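Local coordinates for protein putative acetyltransferase (Streptococcus mutans, PDB 4E2A) that probably transfers an acyl group, most likely acetyl from acetyl-CoA as in other GNAT-family enzymes, to a substrate that remains unidentified, at residues Q145-A150 against A178-E183; D124-Q129 against E152-S157; S115-Q120 against W161-V166. All blocks are in the same frame, centred on the assembly; numbering follows the deposited sequence.

Contact 1: residues Q145-A150 against A178-E183; sequences QLFEFA and AKYGFE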
ATOM      1  N   GLN B 145      22.893  16.614   4.372  1.00 25.11           N
ATOM      2  CA  GLN B 145      22.755  17.916   3.734  1.00 25.29           C
ATOM      3  C   GLN B 145      21.465  18.003   2.913  1.00 29.48           C
ATOM      4  O   GLN B 145      20.785  19.015   2.928  1.00 23.35           O
ATOM      5  CB  GLN B 145      23.957  18.202   2.836  1.00 28.20           C
ATOM      6  CG  GLN B 145      24.064  19.642   2.388  1.00 43.18           C
ATOM      7  CD  GLN B 145      25.367  19.921   1.668  1.00 52.33           C
ATOM      8  OE1 GLN B 145      26.331  19.153   1.783  1.00 41.52           O
ATOM      9  NE2 GLN B 145      25.403  21.016   0.909  1.00 47.39           N
ATOM     10  N   LEU B 146      21.129  16.935   2.197  1.00 21.19           N
ATOM     11  CA  LEU B 146      19.903  16.938   1.396  1.00 22.56           C
ATOM     12  C   LEU B 146      18.643  16.895   2.299  1.00 17.49           C
ATOM     13  O   LEU B 146      17.661  17.553   2.001  1.00 23.04           O
ATOM     14  CB  LEU B 146      19.920  15.805   0.372  1.00 19.72           C
ATOM     15  CG  LEU B 146      18.854  15.751  -0.731  1.00 22.50           C
ATOM     16  CD1 LEU B 146      18.630  17.082  -1.434  1.00 18.51           C
ATOM     17  CD2 LEU B 146      19.221  14.652  -1.765  1.00 18.41           C
ATOM     18  N   PHE B 147      18.688  16.146   3.401  1.00 17.60           N
ATOM     19  CA  PHE B 147      17.570  16.113   4.342  1.00 22.93           C
ATOM     20  C   PHE B 147      17.366  17.474   4.996  1.00 27.58           C
ATOM     21  O   PHE B 147      16.235  17.946   5.115  1.00 19.07           O
ATOM     22  CB  PHE B 147      17.735  15.017   5.397  1.00 24.31           C
ATOM     23  CG  PHE B 147      16.507  14.812   6.275  1.00 22.97           C
ATOM     24  CD1 PHE B 147      15.373  14.170   5.784  1.00 22.21           C
ATOM     25  CD2 PHE B 147      16.500  15.244   7.591  1.00 29.27           C
ATOM     26  CE1 PHE B 147      14.249  13.972   6.589  1.00 29.14           C
ATOM     27  CE2 PHE B 147      15.383  15.045   8.414  1.00 28.68           C
ATOM     28  CZ  PHE B 147      14.257  14.403   7.916  1.00 25.21           C
ATOM     29  N   GLU B 148      18.462  18.120   5.388  1.00 19.39           N
ATOM     30  CA  GLU B 148      18.384  19.458   5.950  1.00 25.37           C
ATOM     31  C   GLU B 148      17.867  20.500   4.946  1.00 28.71           C
ATOM     32  O   GLU B 148      17.139  21.428   5.320  1.00 25.53           O
ATOM     33  CB  GLU B 148      19.738  19.854   6.566  1.00 20.40           C
ATOM     34  CG  GLU B 148      20.174  18.850   7.629  1.00 25.88           C
ATOM     35  CD  GLU B 148      21.154  19.407   8.653  1.00 28.20           C
ATOM     36  OE1 GLU B 148      21.732  20.475   8.390  1.00 37.47           O
ATOM     37  OE2 GLU B 148      21.320  18.771   9.723  1.00 36.19           O
ATOM     38  N   PHE B 149      18.228  20.340   3.674  1.00 25.51           N
ATOM     39  CA  PHE B 149      17.672  21.175   2.614  1.00 28.14           C
ATOM     40  C   PHE B 149      16.156  20.953   2.506  1.00 28.73           C
ATOM     41  O   PHE B 149      15.388  21.908   2.316  1.00 24.20           O
ATOM     42  CB  PHE B 149      18.375  20.885   1.273  1.00 23.35           C
ATOM     43  CG  PHE B 149      17.775  21.604   0.089  1.00 25.52           C
ATOM     44  CD1 PHE B 149      18.256  22.858  -0.305  1.00 21.15           C
ATOM     45  CD2 PHE B 149      16.745  21.017  -0.657  1.00 26.22           C
ATOM     46  CE1 PHE B 149      17.704  23.534  -1.403  1.00 33.28           C
ATOM     47  CE2 PHE B 149      16.197  21.671  -1.763  1.00 21.40           C
ATOM     48  CZ  PHE B 149      16.677  22.942  -2.137  1.00 34.93           C
ATOM     49  N   ALA B 150      15.729  19.694   2.600  1.00 24.66           N
ATOM     50  CA  ALA B 150      14.295  19.382   2.559  1.00 20.29           C
ATOM     51  C   ALA B 150      13.520  20.067   3.681  1.00 24.83           C
ATOM     52  O   ALA B 150      12.439  20.611   3.430  1.00 19.46           O
ATOM     53  CB  ALA B 150      14.045  17.865   2.598  1.00 18.85           C
ATOM     54  N   ALA B 178      13.850  11.684  15.269  1.00 25.86           N
ATOM     55  CA  ALA B 178      13.430  12.280  16.528  1.00 41.65           C
ATOM     56  C   ALA B 178      14.354  13.453  16.882  1.00 42.02           C
ATOM     57  O   ALA B 178      13.944  14.396  17.554  1.00 33.00           O
ATOM     58  CB  ALA B 178      13.416  11.241  17.640  1.00 32.56           C
ATOM     59  N   LYS B 179      15.585  13.415  16.394  1.00 30.14           N
ATOM     60  CA  LYS B 179      16.542  14.462  16.753  1.00 41.13           C
ATOM     61  C   LYS B 179      16.251  15.765  16.028  1.00 38.12           C
ATOM     62  O   LYS B 179      16.609  16.858  16.506  1.00 37.18           O
ATOM     63  CB  LYS B 179      17.984  14.014  16.515  1.00 35.29           C
ATOM     64  CG  LYS B 179      18.506  13.118  17.608  1.00 51.16           C
ATOM     65  CD  LYS B 179      20.005  12.903  17.477  1.00 72.77           C
ATOM     66  CE  LYS B 179      20.753  14.226  17.602  1.00 76.90           C
ATOM     67  NZ  LYS B 179      22.210  14.066  17.358  1.00 57.55           N
ATOM     68  N   TYR B 180      15.606  15.649  14.873  1.00 26.86           N
ATOM     69  CA  TYR B 180      15.173  16.822  14.128  1.00 30.32           C
ATOM     70  C   TYR B 180      13.819  17.325  14.608  1.00 29.00           C
ATOM     71  O   TYR B 180      13.302  18.313  14.092  1.00 38.48           O
ATOM     72  CB  TYR B 180      15.127  16.528  12.627  1.00 27.27           C
ATOM     73  CG  TYR B 180      16.496  16.511  11.981  1.00 27.80           C
ATOM     74  CD1 TYR B 180      17.135  17.698  11.640  1.00 28.63           C
ATOM     75  CD2 TYR B 180      17.154  15.310  11.736  1.00 30.25           C
ATOM     76  CE1 TYR B 180      18.381  17.694  11.056  1.00 29.00           C
ATOM     77  CE2 TYR B 180      18.403  15.290  11.151  1.00 34.27           C
ATOM     78  CZ  TYR B 180      19.007  16.482  10.812  1.00 38.98           C
ATOM     79  OH  TYR B 180      20.250  16.458  10.238  1.00 36.57           O
ATOM     80  N   GLY B 181      13.241  16.654  15.594  1.00 30.39           N
ATOM     81  CA  GLY B 181      11.957  17.083  16.125  1.00 32.45           C
ATOM     82  C   GLY B 181      10.721  16.388  15.549  1.00 36.86           C
ATOM     83  O   GLY B 181       9.603  16.885  15.725  1.00 31.57           O
ATOM     84  N   PHE B 182      10.899  15.257  14.863  1.00 26.69           N
ATOM     85  CA  PHE B 182       9.742  14.515  14.343  1.00 25.85           C
ATOM     86  C   PHE B 182       9.121  13.668  15.467  1.00 37.48           C
ATOM     87  O   PHE B 182       9.835  13.187  16.352  1.00 26.89           O
ATOM     88  CB  PHE B 182      10.115  13.614  13.150  1.00 26.30           C
ATOM     89  CG  PHE B 182      10.324  14.358  11.848  1.00 24.19           C
ATOM     90  CD1 PHE B 182      11.521  15.018  11.584  1.00 23.43           C
ATOM     91  CD2 PHE B 182       9.323  14.401  10.897  1.00 22.92           C
ATOM     92  CE1 PHE B 182      11.711  15.713  10.367  1.00 21.01           C
ATOM     93  CE2 PHE B 182       9.506  15.078   9.683  1.00 27.13           C
ATOM     94  CZ  PHE B 182      10.707  15.734   9.424  1.00 27.64           C
ATOM     95  N   GLU B 183       7.802  13.480  15.412  1.00 25.48           N
ATOM     96  CA  GLU B 183       7.056  12.718  16.419  1.00 28.83           C
ATOM     97  C   GLU B 183       5.974  11.894  15.734  1.00 31.13           C
ATOM     98  O   GLU B 183       5.382  12.331  14.745  1.00 29.08           O
ATOM     99  CB  GLU B 183       6.363  13.652  17.414  1.00 31.72           C
ATOM    100  CG  GLU B 183       7.226  14.739  18.026  1.00 42.61           C
ATOM    101  CD  GLU B 183       6.385  15.811  18.736  1.00 64.53           C
ATOM    102  OE1 GLU B 183       5.131  15.710  18.715  1.00 52.52           O
ATOM    103  OE2 GLU B 183       6.973  16.754  19.313  1.00 53.20           O
TER
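F147 sends its CG anti to the backbone N (chi1 -172°), whereas Y180 turns its own CG anti to the carbonyl carbon, and with these two rotations the side chains run alongside one another in opposite senses. The rings form a T-shaped pair. The edge of F147 is directed at one face of Y180, with centroids 5.3 Å apart and planes at 67°; F147 CE2 lies 3.8 Å from Y180 CD2, and the touch is offset toward the rim of the tyrosine ring. The next position of the phenylalanine edge is used as well, since F147 CZ comes within 3.8 Å of F182 CE1, which reaches it from across the gap. The edge of F147, from helix 142-157, thus packs on the face of Y180 and obliquely on F182, on either side of the turn that ends helix 171-179. Helix 142-157 follows the fourth strand of the GNAT-type sheet, and in the turn G181 adopts positive phi in a Schellman motif, its N bonded to A178 O at 3.1 Å. Both Y180 and F182 also touch L151 of helix 142-157. Beneath them the sheet takes part: F147 rests on L164, and F182 on V162 and L164. On the more exposed flank, Y180 OH donates to E148 OE2 over a short 2.6 Å, using the carboxylate's anti lone pair. The oxygen sits at the ring edge, in its plane, while the carboxylate itself is turned 85° from the ring. The extended glutamate chain crosses the tyrosine at about a right angle, with E148 CG 3.5 Å from Y180 OH.

Contact 2: residues D124-Q129 against E152-S157; sequences DAFEIQ and ERAQIS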
ATOM      1  N   ASP B 124      -2.540  21.253   5.626  1.00 32.35           N
ATOM      2  CA  ASP B 124      -1.465  22.227   5.486  1.00 35.02           C
ATOM      3  C   ASP B 124      -0.105  21.589   5.688  1.00 31.33           C
ATOM      4  O   ASP B 124       0.740  22.147   6.417  1.00 26.01           O
ATOM      5  CB  ASP B 124      -1.621  23.354   6.510  1.00 39.92           C
ATOM      6  CG  ASP B 124      -2.452  24.493   5.992  1.00 56.59           C
ATOM      7  OD1 ASP B 124      -3.247  25.056   6.780  1.00 69.40           O
ATOM      8  OD2 ASP B 124      -2.309  24.822   4.795  1.00 53.89           O
ATOM      9  N   ALA B 125       0.090  20.439   5.039  1.00 28.18           N
ATOM     10  CA  ALA B 125       1.271  19.595   5.238  1.00 28.77           C
ATOM     11  C   ALA B 125       2.155  19.447   3.991  1.00 28.18           C
ATOM     12  O   ALA B 125       1.695  19.645   2.864  1.00 27.41           O
ATOM     13  CB  ALA B 125       0.859  18.230   5.756  1.00 27.37           C
ATOM     14  N   PHE B 126       3.414  19.066   4.240  1.00 23.10           N
ATOM     15  CA  PHE B 126       4.497  18.932   3.263  1.00 22.49           C
ATOM     16  C   PHE B 126       5.176  17.567   3.531  1.00 24.56           C
ATOM     17  O   PHE B 126       5.555  17.270   4.661  1.00 25.07           O
ATOM     18  CB  PHE B 126       5.469  20.104   3.508  1.00 19.90           C
ATOM     19  CG  PHE B 126       6.650  20.187   2.570  1.00 26.54           C
ATOM     20  CD1 PHE B 126       6.743  21.227   1.640  1.00 26.44           C
ATOM     21  CD2 PHE B 126       7.712  19.313   2.684  1.00 24.97           C
ATOM     22  CE1 PHE B 126       7.843  21.353   0.797  1.00 23.32           C
ATOM     23  CE2 PHE B 126       8.835  19.430   1.841  1.00 24.01           C
ATOM     24  CZ  PHE B 126       8.897  20.447   0.899  1.00 25.47           C
ATOM     25  N   GLU B 127       5.330  16.754   2.489  1.00 20.39           N
ATOM     26  CA  GLU B 127       5.801  15.378   2.610  1.00 23.49           C
ATOM     27  C   GLU B 127       7.213  15.214   2.048  1.00 21.03           C
ATOM     28  O   GLU B 127       7.500  15.668   0.958  1.00 20.72           O
ATOM     29  CB  GLU B 127       4.857  14.419   1.860  1.00 24.46           C
ATOM     30  CG  GLU B 127       5.364  12.975   1.792  1.00 26.21           C
ATOM     31  CD  GLU B 127       4.520  12.069   0.884  1.00 26.41           C
ATOM     32  OE1 GLU B 127       3.624  12.563   0.182  1.00 23.52           O
ATOM     33  OE2 GLU B 127       4.763  10.849   0.871  1.00 37.02           O
ATOM     34  N   ILE B 128       8.094  14.572   2.801  1.00 25.59           N
ATOM     35  CA  ILE B 128       9.378  14.153   2.244  1.00 26.32           C
ATOM     36  C   ILE B 128       9.210  12.689   1.839  1.00 28.17           C
ATOM     37  O   ILE B 128       9.073  11.811   2.702  1.00 26.72           O
ATOM     38  CB  ILE B 128      10.534  14.350   3.242  1.00 22.33           C
ATOM     39  CG1 ILE B 128      10.589  15.816   3.701  1.00 21.53           C
ATOM     40  CG2 ILE B 128      11.860  13.955   2.599  1.00 26.30           C
ATOM     41  CD1 ILE B 128      11.387  16.020   5.015  1.00 17.51           C
ATOM     42  N   GLN B 129       9.158  12.443   0.528  1.00 23.56           N
ATOM     43  CA  GLN B 129       8.764  11.133  -0.009  1.00 21.97           C
ATOM     44  C   GLN B 129       9.955  10.229  -0.338  1.00 25.90           C
ATOM     45  O   GLN B 129       9.951   9.044   0.014  1.00 26.69           O
ATOM     46  CB  GLN B 129       7.881  11.297  -1.267  1.00 25.28           C
ATOM     47  CG  GLN B 129       7.340   9.958  -1.834  1.00 27.75           C
ATOM     48  CD  GLN B 129       6.882  10.045  -3.296  1.00 31.33           C
ATOM     49  OE1 GLN B 129       6.575  11.123  -3.808  1.00 25.19           O
ATOM     50  NE2 GLN B 129       6.833   8.895  -3.968  1.00 23.50           N
ATOM     51  N   GLU B 152      14.378  22.823   5.275  1.00 30.30           N
ATOM     52  CA  GLU B 152      14.346  24.260   5.001  1.00 36.98           C
ATOM     53  C   GLU B 152      13.321  24.619   3.907  1.00 35.79           C
ATOM     54  O   GLU B 152      12.598  25.610   4.027  1.00 32.66           O
ATOM     55  CB  GLU B 152      15.741  24.791   4.672  1.00 35.32           C
ATOM     56  CG  GLU B 152      15.774  26.291   4.442  1.00 51.08           C
ATOM     57  CD  GLU B 152      15.205  27.100   5.611  1.00 59.96           C
ATOM     58  OE1 GLU B 152      15.212  26.605   6.763  1.00 53.61           O
ATOM     59  OE2 GLU B 152      14.755  28.245   5.370  1.00 57.47           O
ATOM     60  N   ARG B 153      13.227  23.802   2.858  1.00 27.61           N
ATOM     61  CA  ARG B 153      12.159  23.995   1.877  1.00 27.68           C
ATOM     62  C   ARG B 153      10.787  23.970   2.545  1.00 29.05           C
ATOM     63  O   ARG B 153       9.902  24.778   2.236  1.00 24.67           O
ATOM     64  CB  ARG B 153      12.225  22.941   0.757  1.00 34.65           C
ATOM     65  CG  ARG B 153      13.357  23.157  -0.225  1.00 38.62           C
ATOM     66  CD  ARG B 153      13.261  24.522  -0.900  1.00 50.02           C
ATOM     67  NE  ARG B 153      12.042  24.675  -1.700  1.00 44.40           N
ATOM     68  CZ  ARG B 153      11.727  25.789  -2.363  1.00 59.03           C
ATOM     69  NH1 ARG B 153      12.531  26.851  -2.311  1.00 46.93           N
ATOM     70  NH2 ARG B 153      10.605  25.852  -3.076  1.00 55.86           N
ATOM     71  N   ALA B 154      10.612  23.037   3.467  1.00 27.30           N
ATOM     72  CA  ALA B 154       9.348  22.907   4.199  1.00 29.73           C
ATOM     73  C   ALA B 154       9.055  24.177   4.984  1.00 27.07           C
ATOM     74  O   ALA B 154       7.919  24.660   5.003  1.00 29.30           O
ATOM     75  CB  ALA B 154       9.389  21.703   5.142  1.00 26.08           C
ATOM     76  N   GLN B 155      10.081  24.701   5.644  1.00 25.20           N
ATOM     77  CA  GLN B 155       9.953  25.920   6.429  1.00 26.40           C
ATOM     78  C   GLN B 155       9.518  27.080   5.532  1.00 34.77           C
ATOM     79  O   GLN B 155       8.585  27.815   5.846  1.00 35.17           O
ATOM     80  CB  GLN B 155      11.284  26.235   7.100  1.00 31.78           C
ATOM     81  CG  GLN B 155      11.158  27.024   8.393  1.00 53.12           C
ATOM     82  CD  GLN B 155      10.484  26.235   9.517  1.00 52.88           C
ATOM     83  OE1 GLN B 155      10.961  25.169   9.928  1.00 52.78           O
ATOM     84  NE2 GLN B 155       9.371  26.761  10.020  1.00 46.32           N
ATOM     85  N   ILE B 156      10.186  27.216   4.394  1.00 36.42           N
ATOM     86  CA  ILE B 156       9.892  28.278   3.436  1.00 36.19           C
ATOM     87  C   ILE B 156       8.492  28.147   2.792  1.00 36.46           C
ATOM     88  O   ILE B 156       7.935  29.120   2.284  1.00 29.87           O
ATOM     89  CB  ILE B 156      10.995  28.317   2.358  1.00 37.02           C
ATOM     90  CG1 ILE B 156      12.276  28.899   2.963  1.00 43.57           C
ATOM     91  CG2 ILE B 156      10.561  29.119   1.132  1.00 42.82           C
ATOM     92  CD1 ILE B 156      13.507  28.701   2.101  1.00 49.11           C
ATOM     93  N   SER B 157       7.922  26.946   2.825  1.00 30.44           N
ATOM     94  CA  SER B 157       6.648  26.686   2.156  1.00 35.03           C
ATOM     95  C   SER B 157       5.492  27.396   2.853  1.00 30.96           C
ATOM     96  O   SER B 157       4.437  27.633   2.260  1.00 26.71           O
ATOM     97  CB  SER B 157       6.354  25.195   2.132  1.00 30.08           C
ATOM     98  OG  SER B 157       5.993  24.725   3.424  1.00 31.97           O
TER
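Packing of F126 against A154 is an apolar strand-on-helix contact inside a beta-alpha-beta unit, formed by strand 125-133, helix 142-157 and strand 161-167. The crossover helix runs back over the sheet, nearly antiparallel to the strand: the local axes approach to 9.3 Å with 164° between their directions. At the middle of the contact the alpha carbon of A154 sits over the phenylalanine ring. A154 CA is 3.9 Å from the F126 ring centroid and only 5° off the ring normal, a CH-pi contact almost exactly over the centre, while A154 CB covers the CD2 side at 3.8 Å from F126 CD2. The small side chain of alanine is consistent with this close approach. The ring reaches it because F126 carries CG anti to the backbone N (chi1 -178°). Around the rim, R153 CB approaches F126 CZ at 4.2 Å, and its bent chain then carries the guanidinium away from the strand, toward a long, weak ion pair with E95. S157 lies near CD1 on the same rim, its OG 4.0 Å from F126 CD1. That hydroxyl is turned back on its own helix toward A154 O, at a separation so short that its exact length is doubtful, and it is also hydrogen-bonded to L159 N just beyond. Elsewhere F126 touches V111 and W113 of strand 104-113 and V162 of strand 161-167. No hydrogen bond crosses between strand segment and helix segment, so they are joined by ring-face and methyl packing, and the S157 hydroxyl serves the helix and the turn after it.

Contact 3: residues S115-Q120 against W161-V166; sequences SSQTEQ and WVWLGV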
ATOM      1  N   SER B 115      -2.443  17.997  -3.267  1.00 32.58           N
ATOM      2  CA  SER B 115      -3.010  16.703  -3.653  1.00 36.18           C
ATOM      3  C   SER B 115      -1.931  15.707  -4.081  1.00 37.78           C
ATOM      4  O   SER B 115      -2.194  14.509  -4.206  1.00 35.41           O
ATOM      5  CB  SER B 115      -4.038  16.874  -4.785  1.00 36.86           C
ATOM      6  OG  SER B 115      -3.406  17.401  -5.943  1.00 43.95           O
ATOM      7  N   SER B 116      -0.710  16.198  -4.291  1.00 34.52           N
ATOM      8  CA  SER B 116       0.381  15.320  -4.723  1.00 32.79           C
ATOM      9  C   SER B 116       1.003  14.500  -3.589  1.00 34.54           C
ATOM     10  O   SER B 116       1.843  13.624  -3.830  1.00 33.53           O
ATOM     11  CB  SER B 116       1.458  16.122  -5.459  1.00 33.06           C
ATOM     12  OG  SER B 116       0.934  16.655  -6.662  1.00 37.69           O
ATOM     13  N   GLN B 117       0.605  14.763  -2.350  1.00 31.51           N
ATOM     14  CA  GLN B 117       1.094  13.931  -1.268  1.00 33.19           C
ATOM     15  C   GLN B 117       0.628  12.498  -1.509  1.00 38.34           C
ATOM     16  O   GLN B 117      -0.437  12.261  -2.090  1.00 34.12           O
ATOM     17  CB  GLN B 117       0.620  14.440   0.100  1.00 24.43           C
ATOM     18  CG  GLN B 117       1.000  15.897   0.411  1.00 25.49           C
ATOM     19  CD  GLN B 117       0.358  16.389   1.705  1.00 30.02           C
ATOM     20  OE1 GLN B 117       0.774  16.021   2.810  1.00 30.40           O
ATOM     21  NE2 GLN B 117      -0.663  17.213   1.568  1.00 29.05           N
ATOM     22  N   THR B 118       1.430  11.540  -1.068  1.00 28.21           N
ATOM     23  CA  THR B 118       1.089  10.135  -1.260  1.00 40.75           C
ATOM     24  C   THR B 118      -0.138   9.735  -0.448  1.00 45.80           C
ATOM     25  O   THR B 118      -0.848   8.795  -0.809  1.00 59.06           O
ATOM     26  CB  THR B 118       2.267   9.200  -0.916  1.00 30.87           C
ATOM     27  OG1 THR B 118       2.608   9.318   0.472  1.00 39.00           O
ATOM     28  CG2 THR B 118       3.487   9.534  -1.768  1.00 37.01           C
ATOM     29  N   GLU B 119      -0.376  10.448   0.648  1.00 46.55           N
ATOM     30  CA  GLU B 119      -1.524  10.192   1.517  1.00 48.43           C
ATOM     31  C   GLU B 119      -2.024  11.502   2.098  1.00 45.27           C
ATOM     32  O   GLU B 119      -1.233  12.382   2.425  1.00 36.45           O
ATOM     33  CB  GLU B 119      -1.149   9.234   2.653  1.00 51.52           C
ATOM     34  CG  GLU B 119      -0.850   7.815   2.189  1.00 73.79           C
ATOM     35  CD  GLU B 119      -0.335   6.916   3.302  1.00 83.65           C
ATOM     36  OE1 GLU B 119       0.223   7.444   4.289  1.00 75.07           O
ATOM     37  OE2 GLU B 119      -0.486   5.675   3.185  1.00 85.85           O
ATOM     38  N   GLN B 120      -3.340  11.641   2.218  1.00 42.66           N
ATOM     39  CA  GLN B 120      -3.899  12.806   2.891  1.00 40.07           C
ATOM     40  C   GLN B 120      -4.084  12.484   4.368  1.00 53.52           C
ATOM     41  O   GLN B 120      -5.096  11.898   4.761  1.00 48.25           O
ATOM     42  CB  GLN B 120      -5.235  13.224   2.264  1.00 50.84           C
ATOM     43  CG  GLN B 120      -5.134  13.722   0.831  1.00 57.41           C
ATOM     44  CD  GLN B 120      -4.191  14.908   0.680  1.00 51.30           C
ATOM     45  OE1 GLN B 120      -4.276  15.894   1.420  1.00 46.82           O
ATOM     46  NE2 GLN B 120      -3.281  14.811  -0.279  1.00 35.41           N
ATOM     47  N   TRP B 161       3.057  21.620   8.718  1.00 25.32           N
ATOM     48  CA  TRP B 161       3.710  20.361   9.085  1.00 27.35           C
ATOM     49  C   TRP B 161       4.570  19.794   7.941  1.00 20.54           C
ATOM     50  O   TRP B 161       4.259  19.959   6.759  1.00 29.55           O
ATOM     51  CB  TRP B 161       2.674  19.308   9.541  1.00 24.73           C
ATOM     52  CG  TRP B 161       1.767  19.781  10.621  1.00 27.52           C
ATOM     53  CD1 TRP B 161       0.516  20.298  10.471  1.00 37.83           C
ATOM     54  CD2 TRP B 161       2.043  19.803  12.031  1.00 31.77           C
ATOM     55  NE1 TRP B 161      -0.010  20.638  11.700  1.00 32.54           N
ATOM     56  CE2 TRP B 161       0.907  20.347  12.669  1.00 38.02           C
ATOM     57  CE3 TRP B 161       3.141  19.419  12.807  1.00 31.06           C
ATOM     58  CZ2 TRP B 161       0.840  20.516  14.054  1.00 34.70           C
ATOM     59  CZ3 TRP B 161       3.065  19.591  14.190  1.00 34.57           C
ATOM     60  CH2 TRP B 161       1.923  20.129  14.791  1.00 31.89           C
ATOM     61  N   VAL B 162       5.669  19.161   8.317  1.00 22.04           N
ATOM     62  CA  VAL B 162       6.416  18.308   7.403  1.00 23.14           C
ATOM     63  C   VAL B 162       6.351  16.913   8.010  1.00 19.36           C
ATOM     64  O   VAL B 162       6.464  16.747   9.229  1.00 25.23           O
ATOM     65  CB  VAL B 162       7.874  18.808   7.222  1.00 22.88           C
ATOM     66  CG1 VAL B 162       8.594  18.861   8.553  1.00 26.25           C
ATOM     67  CG2 VAL B 162       8.652  17.927   6.228  1.00 26.03           C
ATOM     68  N   TRP B 163       6.098  15.915   7.172  1.00 22.20           N
ATOM     69  CA  TRP B 163       5.965  14.547   7.635  1.00 20.99           C
ATOM     70  C   TRP B 163       6.660  13.527   6.729  1.00 25.04           C
ATOM     71  O   TRP B 163       6.976  13.798   5.569  1.00 24.96           O
ATOM     72  CB  TRP B 163       4.481  14.179   7.797  1.00 21.86           C
ATOM     73  CG  TRP B 163       3.740  14.057   6.508  1.00 25.13           C
ATOM     74  CD1 TRP B 163       3.215  15.071   5.770  1.00 23.43           C
ATOM     75  CD2 TRP B 163       3.442  12.845   5.798  1.00 20.57           C
ATOM     76  NE1 TRP B 163       2.589  14.568   4.662  1.00 23.20           N
ATOM     77  CE2 TRP B 163       2.718  13.217   4.648  1.00 24.17           C
ATOM     78  CE3 TRP B 163       3.708  11.496   6.030  1.00 25.44           C
ATOM     79  CZ2 TRP B 163       2.260  12.270   3.718  1.00 28.14           C
ATOM     80  CZ3 TRP B 163       3.256  10.560   5.105  1.00 29.51           C
ATOM     81  CH2 TRP B 163       2.548  10.953   3.962  1.00 29.52           C
ATOM     82  N   LEU B 164       6.891  12.341   7.277  1.00 23.00           N
ATOM     83  CA  LEU B 164       7.442  11.247   6.506  1.00 26.04           C
ATOM     84  C   LEU B 164       7.019   9.926   7.149  1.00 27.25           C
ATOM     85  O   LEU B 164       6.545   9.904   8.280  1.00 25.98           O
ATOM     86  CB  LEU B 164       8.968  11.374   6.414  1.00 25.17           C
ATOM     87  CG  LEU B 164       9.739  11.599   7.720  1.00 31.38           C
ATOM     88  CD1 LEU B 164       9.900  10.278   8.417  1.00 26.37           C
ATOM     89  CD2 LEU B 164      11.113  12.198   7.423  1.00 30.45           C
ATOM     90  N   GLY B 165       7.158   8.835   6.407  1.00 31.93           N
ATOM     91  CA  GLY B 165       6.835   7.522   6.924  1.00 26.06           C
ATOM     92  C   GLY B 165       8.092   6.750   7.242  1.00 29.43           C
ATOM     93  O   GLY B 165       9.089   6.877   6.545  1.00 31.67           O
ATOM     94  N   VAL B 166       8.048   5.950   8.304  1.00 34.96           N
ATOM     95  CA  VAL B 166       9.179   5.106   8.662  1.00 35.14           C
ATOM     96  C   VAL B 166       8.670   3.737   9.116  1.00 34.59           C
ATOM     97  O   VAL B 166       7.636   3.634   9.774  1.00 34.78           O
ATOM     98  CB  VAL B 166      10.047   5.742   9.783  1.00 33.96           C
ATOM     99  CG1 VAL B 166       9.237   5.886  11.069  1.00 31.40           C
ATOM    100  CG2 VAL B 166      11.306   4.911  10.032  1.00 39.58           C
TER
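W163 and Q117 make the tight, directional half of this contact, while T118 and E119 lie more loosely along the far rim of the indole. W163 NE1 donates to Q117 OE1 over 3.0 Å with an angle of 166° at the hydrogen. The acceptor is nearly in the indole plane, 9° out of it, and the donor lies in the carbonyl plane of the amide, although the amide and ring planes are themselves 53° apart. Q117 reaches the indole with a chain extended beyond CG, which is set anti to the carbonyl carbon. The other end of the amide is also held, for Q117 NE2 is hydrogen-bonded to G114 O, so the rotation of the group is fixed from both sides. The looser side starts at the six-membered ring. E119 O is 3.7 Å from W163 CZ2, and T118 OG1 is 3.9 Å from W163 CH2; both approach obliquely. T118 is exposed, and its hydroxyl bonds to E127 OE2 on the adjoining strand. The E119 side chain is poorly ordered, and its carboxylate comes no nearer than 4.2 Å, OE1 to W163 CH2. In the fold, the 115-120 segment belongs to the connection between strands 104-113 and 125-133 and packs against strand 161-167, which neighbours strand 125-133 in the sheet, with W163 also touching E127 and L201. Buried with Q117, the indole has its one polar group satisfied by an amide oxygen, which implies that the 115-120 segment meets 161-166 through one nearly straight bond and otherwise nonbonded contacts around the ring, while T118 bonds to E127 of the neighbouring strand.

In the fold
Between them the three contacts use all three elements of one beta-alpha-beta unit. Contacts 1 and 2 both use helix 142-157, their centres about 11 Å apart, and meet where F147 CE1 packs on I128 CD1 at 3.9 Å. Contacts 2 and 3, centres about 9 Å apart, are joined through neighbouring strands: F126 N lies 2.8 Å from W161 O, and E127 OE2 lies 2.7 Å from T118 OG1, both probable hydrogen bonds. Contacts 1 and 3 have centres about 14 Å apart, with F147 CE1 on L164 CD2 at 3.7 Å. Strands 125-133 and 161-167 are the fourth and fifth, which in GNAT relatives generally splay apart to receive acetyl-CoA.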